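HTH-type transcriptional regulator PrpR (PDB 6D2S) regulates transcription of the genes for short-chain fatty acid catabolism, through the glyoxylate and methylcitrate cycles, in Mycobacterium tuberculosis. Local coordinates at residues 6-11 and 195-200; 182-187 and 240-245. One frame throughout, in Å; residues are numbered along the deposited sequence.

In the fold
The chain is a fragment of PrpR, and both contacts meet in one five-stranded antiparallel sheet of its short-chain fatty acyl coenzyme A regulator C-terminal region, their centres about 14 Å apart. Contact 1 sets helix 3-13 beside the outermost strand 194-198; contact 2 joins strands 183-189 and 239-247, which lie two places apart with strand 261-268 between them. Strands 183-189 and 194-198 are neighbours, and Ser195 N and Arg197 N reach Arg187 O and Phe185 O, each at 2.8 Å, in probable hydrogen bonds. The segments of contact 1 also carry metal ligands: Asp9 binds calcium and Ser199 O binds sodium, whereas the side chain of Ile184 in contact 2 is about 10 Å from that sodium ion.

Contact 1 (6-11 and 195-200); sequences EVRDFF and SKRQSA. With CA (calcium ion), chain B; NA (sodium ion), chain G.
Arg8 and Phe11 on helix 3-13 meet Arg197 on the outermost strand 194-198 in a helix-against-sheet-edge contact, partly buried and made without a direct hydrogen bond. The helix and strand axes run nearly parallel, 22° apart, with a closest approach of 9.3 Å. Arg197 bridges much of that gap. Its chain bends at chi2 (-59°), which brings the flat guanidinium up against the helix, where one face lies over Arg8 CA. The methylene chain of Arg8 passes obliquely beside it, Arg8 CG lying 3.8 Å from Arg197 NE. Arg8 CD lies 3.8 Å from Lys196 O. Farther along the helix, Arg197 NH2 approaches Phe11 CB at 3.6 Å, while the phenyl and guanidinium planes are inclined by 29°. The buried Phe11 ring has Val7 CG1 at its edge and also rests on Leu126 of helix 116-135. Beyond this patch, Asp9 grips calcium with both carboxylate oxygens, a site shared with Asp13, and Ser199 O binds sodium together with Asn15. Arginine suits the edge strand because it offers a long apolar stem and a broad planar end. With Arg8 NE and Arg197 NE 6.0 Å apart, the like charges would, if anything, oppose the contact slightly, so it rests chiefly on van der Waals packing.

Contact 2 (182-187 and 240-245); sequences PFIFVR and YFWVAK
Ile184 and Val186 of strand 183-189 meet Tyr240 and Trp242 of strand 239-247 chiefly through apolar side chains, with no hydrogen bond between them. The strands are not neighbours: their axes approach to 9.1 Å and run 40° from parallel, too far apart for backbone pairing. The aliphatic-to-indole contacts centre on the six-membered ring of Trp242. Ile184 CG2 comes to the indole edge, near the ring plane, 3.7 Å from Trp242 CH2. Val186 CG2 approaches obliquely, 3.8 Å from Trp242 CZ3. Trp242 CG is anti to the carbonyl carbon (chi1 -73°), and from there the long indole spans to strand 183-189, a reach that suits tryptophan to this place. A second hydrophobic contact uses the other branch of Ile184, whose CD1 lies 3.9 Å from Tyr240 CE1 as the two side chains cross at about a right angle. Beta-branched isoleucine can thus serve two aromatic partners, one with each branch. The polar end of Tyr240 is satisfied apart from them, its OH hydrogen-bonding to Asp236. Between the strands runs 261-268, whose Gly266 and Gly264 pair through their backbones with Ile184 and Val186. Side chains of two non-adjacent strands meeting across a strand that carries glycines are consistent with one apolar face of a twisted antiparallel sheet, here in the C-terminal region assigned to the GAF clan.

Contact 1 (6-11 and 195-200)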
ATOM      1  N   GLU A   6      13.475 -11.909  -4.536  1.00 25.55           N
ATOM      2  CA  GLU A   6      14.541 -10.909  -4.509  1.00 22.36           C
ATOM      3  C   GLU A   6      13.997  -9.545  -4.115  1.00 21.84           C
ATOM      4  O   GLU A   6      14.634  -8.807  -3.350  1.00 19.55           O
ATOM      5  CB  GLU A   6      15.228 -10.799  -5.872  1.00 19.12           C
ATOM      6  CG  GLU A   6      15.846 -12.043  -6.421  1.00 20.30           C
ATOM      7  CD  GLU A   6      16.495 -11.774  -7.786  1.00 32.10           C
ATOM      8  OE1 GLU A   6      17.508 -11.041  -7.844  1.00 26.28           O
ATOM      9  OE2 GLU A   6      15.976 -12.278  -8.801  1.00 31.76           O
ATOM     10  N   VAL A   7      12.819  -9.181  -4.634  1.00 15.78           N
ATOM     11  CA  VAL A   7      12.293  -7.869  -4.319  1.00 14.88           C
ATOM     12  C   VAL A   7      11.780  -7.829  -2.886  1.00 16.65           C
ATOM     13  O   VAL A   7      11.841  -6.782  -2.227  1.00 15.11           O
ATOM     14  CB  VAL A   7      11.202  -7.461  -5.329  1.00 15.22           C
ATOM     15  CG1 VAL A   7      10.649  -6.098  -4.983  1.00 16.43           C
ATOM     16  CG2 VAL A   7      11.793  -7.454  -6.757  1.00 15.62           C
ATOM     17  N   ARG A   8      11.270  -8.950  -2.378  1.00 16.37           N
ATOM     18  CA  ARG A   8      10.879  -8.984  -0.970  1.00 22.75           C
ATOM     19  C   ARG A   8      12.071  -8.688  -0.067  1.00 18.78           C
ATOM     20  O   ARG A   8      11.954  -7.910   0.886  1.00 17.72           O
ATOM     21  CB  ARG A   8      10.268 -10.337  -0.610  1.00 30.01           C
ATOM     22  CG  ARG A   8       9.825 -10.435   0.850  1.00 38.38           C
ATOM     23  CD  ARG A   8       9.321 -11.836   1.214  1.00 50.60           C
ATOM     24  NE  ARG A   8      10.369 -12.855   1.154  1.00 60.19           N
ATOM     25  CZ  ARG A   8      10.391 -13.862   0.284  1.00 67.16           C
ATOM     26  NH1 ARG A   8       9.413 -13.998  -0.604  1.00 70.41           N
ATOM     27  NH2 ARG A   8      11.386 -14.738   0.306  1.00 68.56           N
ATOM     28  N   ASP A   9      13.229  -9.293  -0.359  1.00 16.09           N
ATOM     29  CA  ASP A   9      14.427  -8.985   0.420  1.00 20.24           C
ATOM     30  C   ASP A   9      14.827  -7.522   0.260  1.00 18.48           C
ATOM     31  O   ASP A   9      15.267  -6.882   1.225  1.00 15.87           O
ATOM     32  CB  ASP A   9      15.589  -9.899   0.030  1.00 18.54           C
ATOM     33  CG  ASP A   9      16.761  -9.768   0.988  1.00 20.70           C
ATOM     34  OD1 ASP A   9      16.514  -9.665   2.209  1.00 17.36           O
ATOM     35  OD2 ASP A   9      17.929  -9.765   0.556  1.00 18.84           O
ATOM     36  N   PHE A  10      14.690  -6.978  -0.952  1.00 14.90           N
ATOM     37  CA  PHE A  10      15.019  -5.575  -1.190  1.00 14.88           C
ATOM     38  C   PHE A  10      14.249  -4.665  -0.232  1.00 16.38           C
ATOM     39  O   PHE A  10      14.820  -3.767   0.404  1.00 13.35           O
ATOM     40  CB  PHE A  10      14.714  -5.221  -2.651  1.00 14.32           C
ATOM     41  CG  PHE A  10      14.984  -3.785  -3.001  1.00 15.28           C
ATOM     42  CD1 PHE A  10      16.210  -3.406  -3.519  1.00 18.12           C
ATOM     43  CD2 PHE A  10      14.005  -2.814  -2.816  1.00 19.14           C
ATOM     44  CE1 PHE A  10      16.461  -2.076  -3.843  1.00 23.19           C
ATOM     45  CE2 PHE A  10      14.253  -1.480  -3.132  1.00 21.07           C
ATOM     46  CZ  PHE A  10      15.478  -1.114  -3.640  1.00 22.20           C
ATOM     47  N   PHE A  11      12.943  -4.885  -0.110  1.00 15.04           N
ATOM     48  CA  PHE A  11      12.178  -4.051   0.809  1.00 16.88           C
ATOM     49  C   PHE A  11      12.483  -4.405   2.265  1.00 13.31           C
ATOM     50  O   PHE A  11      12.570  -3.505   3.110  1.00 15.98           O
ATOM     51  CB  PHE A  11      10.687  -4.147   0.499  1.00 14.53           C
ATOM     52  CG  PHE A  11      10.261  -3.290  -0.681  1.00 15.17           C
ATOM     53  CD1 PHE A  11       9.955  -1.947  -0.507  1.00 19.93           C
ATOM     54  CD2 PHE A  11      10.196  -3.829  -1.962  1.00 17.30           C
ATOM     55  CE1 PHE A  11       9.567  -1.158  -1.601  1.00 18.90           C
ATOM     56  CE2 PHE A  11       9.825  -3.051  -3.051  1.00 18.11           C
ATOM     57  CZ  PHE A  11       9.506  -1.711  -2.866  1.00 19.46           C
ATOM     58  N   SER A 195       1.552 -13.488   0.651  1.00 62.16           N
ATOM     59  CA  SER A 195       2.657 -12.540   0.654  1.00 58.12           C
ATOM     60  C   SER A 195       2.794 -11.977   2.064  1.00 53.76           C
ATOM     61  O   SER A 195       1.831 -11.433   2.614  1.00 46.53           O
ATOM     62  CB  SER A 195       2.425 -11.421  -0.361  1.00 58.49           C
ATOM     63  OG  SER A 195       3.422 -10.418  -0.250  1.00 58.63           O
ATOM     64  N   LYS A 196       3.982 -12.123   2.648  1.00 54.89           N
ATOM     65  CA  LYS A 196       4.258 -11.688   4.011  1.00 50.82           C
ATOM     66  C   LYS A 196       5.352 -10.631   3.983  1.00 47.92           C
ATOM     67  O   LYS A 196       6.368 -10.806   3.304  1.00 53.85           O
ATOM     68  CB  LYS A 196       4.686 -12.868   4.889  1.00 52.48           C
ATOM     69  CG  LYS A 196       4.896 -12.513   6.353  1.00 52.44           C
ATOM     70  CD  LYS A 196       5.560 -13.652   7.112  1.00 59.17           C
ATOM     71  CE  LYS A 196       5.229 -13.596   8.598  1.00 61.52           C
ATOM     72  NZ  LYS A 196       3.781 -13.853   8.861  1.00 61.93           N
ATOM     73  N   ARG A 197       5.145  -9.541   4.721  1.00 39.52           N
ATOM     74  CA  ARG A 197       6.117  -8.460   4.806  1.00 42.69           C
ATOM     75  C   ARG A 197       6.352  -8.115   6.269  1.00 39.16           C
ATOM     76  O   ARG A 197       5.399  -7.855   7.007  1.00 38.98           O
ATOM     77  CB  ARG A 197       5.643  -7.227   4.028  1.00 45.49           C
ATOM     78  CG  ARG A 197       5.598  -7.432   2.519  1.00 57.39           C
ATOM     79  CD  ARG A 197       6.978  -7.808   1.984  1.00 65.70           C
ATOM     80  NE  ARG A 197       7.018  -7.947   0.527  1.00 65.94           N
ATOM     81  CZ  ARG A 197       7.273  -6.947  -0.313  1.00 61.60           C
ATOM     82  NH1 ARG A 197       7.294  -7.167  -1.623  1.00 62.93           N
ATOM     83  NH2 ARG A 197       7.505  -5.729   0.157  1.00 57.80           N
ATOM     84  N   GLN A 198       7.613  -8.125   6.687  1.00 39.31           N
ATOM     85  CA  GLN A 198       7.979  -7.839   8.066  1.00 43.21           C
ATOM     86  C   GLN A 198       8.784  -6.549   8.137  1.00 46.17           C
ATOM     87  O   GLN A 198       9.627  -6.284   7.275  1.00 46.34           O
ATOM     88  CB  GLN A 198       8.793  -8.984   8.669  1.00 48.12           C
ATOM     89  CG  GLN A 198       8.127 -10.342   8.584  1.00 47.83           C
ATOM     90  CD  GLN A 198       9.121 -11.473   8.747  1.00 51.31           C
ATOM     91  OE1 GLN A 198       9.248 -12.056   9.824  1.00 48.12           O
ATOM     92  NE2 GLN A 198       9.836 -11.787   7.675  1.00 58.32           N
ATOM     93  N   SER A 199       8.512  -5.743   9.161  1.00 48.66           N
ATOM     94  CA  SER A 199       9.310  -4.556   9.441  1.00 41.86           C
ATOM     95  C   SER A 199      10.389  -4.824  10.482  1.00 46.27           C
ATOM     96  O   SER A 199      11.564  -4.554  10.234  1.00 40.86           O
ATOM     97  CB  SER A 199       8.415  -3.404   9.910  1.00 40.82           C
ATOM     98  OG  SER A 199       7.555  -3.818  10.957  1.00 39.23           O
ATOM     99  N   ALA A 200      10.011  -5.369  11.642  1.00 44.07           N
ATOM    100  CA  ALA A 200      10.935  -5.521  12.757  1.00 40.72           C
ATOM    101  C   ALA A 200      11.448  -6.940  12.946  1.00 36.42           C
ATOM    102  O   ALA A 200      12.500  -7.117  13.568  1.00 48.59           O
ATOM    103  CB  ALA A 200      10.268  -5.064  14.060  1.00 37.68           C
TER
HETATM  104 CA    CA B 501      18.813  -9.098   2.812  0.50 14.99          CA
HETATM  105 NA    NA G 506      13.693  -4.590   9.928  1.00 18.95          NA
HETATM  106  O   HOH W   1      12.427  -4.922   7.779  1.00 25.23           O
HETATM  107  O   HOH W   2      13.300  -3.827  12.156  1.00 36.73           O
HETATM  108  O   HOH W   3      13.520  -6.650  10.400  1.00 28.66           O

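Contact 2 (182-187 and 240-245)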
ATOM      1  N   PRO A 182       5.007  -1.017  14.542  1.00 13.44           N
ATOM      2  CA  PRO A 182       5.608  -1.958  13.583  1.00 12.91           C
ATOM      3  C   PRO A 182       4.660  -3.119  13.315  1.00 17.48           C
ATOM      4  O   PRO A 182       4.281  -3.845  14.237  1.00 21.59           O
ATOM      5  CB  PRO A 182       6.889  -2.429  14.292  1.00 19.44           C
ATOM      6  CG  PRO A 182       6.976  -1.664  15.562  1.00 19.22           C
ATOM      7  CD  PRO A 182       5.661  -1.053  15.859  1.00 17.15           C
ATOM      8  N   PHE A 183       4.265  -3.289  12.054  1.00 18.35           N
ATOM      9  CA  PHE A 183       3.317  -4.330  11.669  1.00 18.31           C
ATOM     10  C   PHE A 183       3.979  -5.389  10.797  1.00 22.70           C
ATOM     11  O   PHE A 183       4.914  -5.101  10.046  1.00 22.31           O
ATOM     12  CB  PHE A 183       2.129  -3.763  10.882  1.00 17.56           C
ATOM     13  CG  PHE A 183       1.161  -2.951  11.699  1.00 16.86           C
ATOM     14  CD1 PHE A 183       0.310  -3.565  12.611  1.00 16.84           C
ATOM     15  CD2 PHE A 183       1.067  -1.571  11.511  1.00 16.39           C
ATOM     16  CE1 PHE A 183      -0.600  -2.817  13.338  1.00 16.48           C
ATOM     17  CE2 PHE A 183       0.154  -0.815  12.228  1.00 17.78           C
ATOM     18  CZ  PHE A 183      -0.679  -1.438  13.145  1.00 15.99           C
ATOM     19  N   ILE A 184       3.475  -6.625  10.910  1.00 23.08           N
ATOM     20  CA  ILE A 184       3.617  -7.636   9.867  1.00 21.31           C
ATOM     21  C   ILE A 184       2.412  -7.520   8.949  1.00 20.14           C
ATOM     22  O   ILE A 184       1.266  -7.558   9.416  1.00 22.00           O
ATOM     23  CB  ILE A 184       3.688  -9.053  10.465  1.00 21.62           C
ATOM     24  CG1 ILE A 184       4.880  -9.204  11.410  1.00 27.04           C
ATOM     25  CG2 ILE A 184       3.694 -10.100   9.346  1.00 25.01           C
ATOM     26  CD1 ILE A 184       4.789 -10.449  12.270  1.00 32.31           C
ATOM     27  N   PHE A 185       2.657  -7.382   7.650  1.00 20.50           N
ATOM     28  CA  PHE A 185       1.586  -7.311   6.661  1.00 20.40           C
ATOM     29  C   PHE A 185       1.451  -8.664   5.970  1.00 24.31           C
ATOM     30  O   PHE A 185       2.444  -9.228   5.502  1.00 24.96           O
ATOM     31  CB  PHE A 185       1.875  -6.201   5.650  1.00 22.02           C
ATOM     32  CG  PHE A 185       0.923  -6.150   4.487  1.00 27.45           C
ATOM     33  CD1 PHE A 185       1.148  -6.917   3.349  1.00 29.61           C
ATOM     34  CD2 PHE A 185      -0.177  -5.313   4.513  1.00 24.94           C
ATOM     35  CE1 PHE A 185       0.277  -6.860   2.268  1.00 34.44           C
ATOM     36  CE2 PHE A 185      -1.047  -5.241   3.428  1.00 29.33           C
ATOM     37  CZ  PHE A 185      -0.823  -6.017   2.309  1.00 35.12           C
ATOM     38  N   VAL A 186       0.229  -9.196   5.923  1.00 22.67           N
ATOM     39  CA  VAL A 186      -0.029 -10.494   5.308  1.00 23.72           C
ATOM     40  C   VAL A 186      -1.195 -10.360   4.343  1.00 25.74           C
ATOM     41  O   VAL A 186      -2.257  -9.841   4.707  1.00 25.76           O
ATOM     42  CB  VAL A 186      -0.330 -11.586   6.356  1.00 25.45           C
ATOM     43  CG1 VAL A 186      -0.735 -12.890   5.655  1.00 31.16           C
ATOM     44  CG2 VAL A 186       0.875 -11.817   7.244  1.00 29.99           C
ATOM     45  N   ARG A 187      -0.997 -10.827   3.120  1.00 25.40           N
ATOM     46  CA  ARG A 187      -2.055 -10.925   2.129  1.00 27.24           C
ATOM     47  C   ARG A 187      -2.114 -12.356   1.618  1.00 33.40           C
ATOM     48  O   ARG A 187      -1.076 -12.980   1.379  1.00 33.50           O
ATOM     49  CB  ARG A 187      -1.820  -9.962   0.966  1.00 28.59           C
ATOM     50  CG  ARG A 187      -2.890 -10.046  -0.102  1.00 39.70           C
ATOM     51  CD  ARG A 187      -2.616  -9.092  -1.241  1.00 47.11           C
ATOM     52  NE  ARG A 187      -1.275  -9.257  -1.793  1.00 53.05           N
ATOM     53  CZ  ARG A 187      -0.896 -10.293  -2.535  1.00 54.24           C
ATOM     54  NH1 ARG A 187      -1.756 -11.266  -2.802  1.00 56.61           N
ATOM     55  NH2 ARG A 187       0.340 -10.358  -3.005  1.00 53.18           N
ATOM     56  N   TYR A 240       1.131 -11.837  19.095  1.00 23.51           N
ATOM     57  CA  TYR A 240       0.809 -10.778  18.153  1.00 24.41           C
ATOM     58  C   TYR A 240      -0.697 -10.598  18.105  1.00 23.27           C
ATOM     59  O   TYR A 240      -1.452 -11.573  18.174  1.00 25.16           O
ATOM     60  CB  TYR A 240       1.364 -11.087  16.762  1.00 24.56           C
ATOM     61  CG  TYR A 240       2.867 -10.938  16.712  1.00 32.34           C
ATOM     62  CD1 TYR A 240       3.467  -9.849  16.080  1.00 29.00           C
ATOM     63  CD2 TYR A 240       3.685 -11.866  17.339  1.00 39.50           C
ATOM     64  CE1 TYR A 240       4.852  -9.714  16.064  1.00 30.71           C
ATOM     65  CE2 TYR A 240       5.059 -11.741  17.325  1.00 40.52           C
ATOM     66  CZ  TYR A 240       5.639 -10.670  16.691  1.00 38.84           C
ATOM     67  OH  TYR A 240       7.017 -10.571  16.695  1.00 39.77           O
ATOM     68  N   PHE A 241      -1.121  -9.340  18.021  1.00 20.84           N
ATOM     69  CA  PHE A 241      -2.520  -9.006  17.827  1.00 20.78           C
ATOM     70  C   PHE A 241      -2.758  -8.811  16.334  1.00 23.36           C
ATOM     71  O   PHE A 241      -2.052  -8.030  15.685  1.00 22.61           O
ATOM     72  CB  PHE A 241      -2.892  -7.748  18.614  1.00 22.04           C
ATOM     73  CG  PHE A 241      -4.370  -7.507  18.691  1.00 26.13           C
ATOM     74  CD1 PHE A 241      -5.066  -7.766  19.856  1.00 23.88           C
ATOM     75  CD2 PHE A 241      -5.072  -7.055  17.587  1.00 27.09           C
ATOM     76  CE1 PHE A 241      -6.429  -7.562  19.930  1.00 24.31           C
ATOM     77  CE2 PHE A 241      -6.439  -6.856  17.657  1.00 23.41           C
ATOM     78  CZ  PHE A 241      -7.114  -7.098  18.823  1.00 21.79           C
ATOM     79  N   TRP A 242      -3.736  -9.531  15.794  1.00 21.40           N
ATOM     80  CA  TRP A 242      -3.972  -9.595  14.361  1.00 22.45           C
ATOM     81  C   TRP A 242      -5.343  -9.029  14.027  1.00 19.96           C
ATOM     82  O   TRP A 242      -6.327  -9.313  14.716  1.00 21.59           O
ATOM     83  CB  TRP A 242      -3.868 -11.038  13.854  1.00 25.72           C
ATOM     84  CG  TRP A 242      -2.455 -11.555  13.812  1.00 29.15           C
ATOM     85  CD1 TRP A 242      -1.806 -12.272  14.777  1.00 29.01           C
ATOM     86  CD2 TRP A 242      -1.518 -11.384  12.742  1.00 30.70           C
ATOM     87  NE1 TRP A 242      -0.521 -12.554  14.372  1.00 29.73           N
ATOM     88  CE2 TRP A 242      -0.324 -12.025  13.123  1.00 34.58           C
ATOM     89  CE3 TRP A 242      -1.580 -10.755  11.495  1.00 40.29           C
ATOM     90  CZ2 TRP A 242       0.800 -12.055  12.304  1.00 38.81           C
ATOM     91  CZ3 TRP A 242      -0.463 -10.781  10.687  1.00 41.98           C
ATOM     92  CH2 TRP A 242       0.710 -11.429  11.094  1.00 39.67           C
ATOM     93  N   VAL A 243      -5.402  -8.224  12.966  1.00 19.28           N
ATOM     94  CA  VAL A 243      -6.661  -7.711  12.435  1.00 19.90           C
ATOM     95  C   VAL A 243      -6.666  -7.987  10.940  1.00 19.07           C
ATOM     96  O   VAL A 243      -5.670  -7.722  10.259  1.00 19.88           O
ATOM     97  CB  VAL A 243      -6.829  -6.205  12.715  1.00 25.11           C
ATOM     98  CG1 VAL A 243      -8.178  -5.720  12.221  1.00 25.12           C
ATOM     99  CG2 VAL A 243      -6.663  -5.928  14.204  1.00 31.78           C
ATOM    100  N   ALA A 244      -7.764  -8.555  10.434  1.00 19.86           N
ATOM    101  CA  ALA A 244      -7.824  -8.992   9.046  1.00 20.63           C
ATOM    102  C   ALA A 244      -9.216  -8.757   8.477  1.00 24.66           C
ATOM    103  O   ALA A 244     -10.214  -8.729   9.201  1.00 23.45           O
ATOM    104  CB  ALA A 244      -7.465 -10.483   8.898  1.00 23.73           C
ATOM    105  N   LYS A 245      -9.272  -8.590   7.159  1.00 21.67           N
ATOM    106  CA  LYS A 245     -10.554  -8.508   6.480  1.00 22.58           C
ATOM    107  C   LYS A 245     -10.363  -8.929   5.033  1.00 24.83           C
ATOM    108  O   LYS A 245      -9.276  -8.760   4.469  1.00 25.20           O
ATOM    109  CB  LYS A 245     -11.126  -7.086   6.550  1.00 26.63           C
ATOM    110  CG  LYS A 245     -12.582  -6.981   6.154  1.00 29.59           C
ATOM    111  CD  LYS A 245     -13.142  -5.603   6.464  1.00 29.52           C
ATOM    112  CE  LYS A 245     -12.908  -4.655   5.308  1.00 38.81           C
ATOM    113  NZ  LYS A 245     -13.667  -3.381   5.483  1.00 43.32           N
TER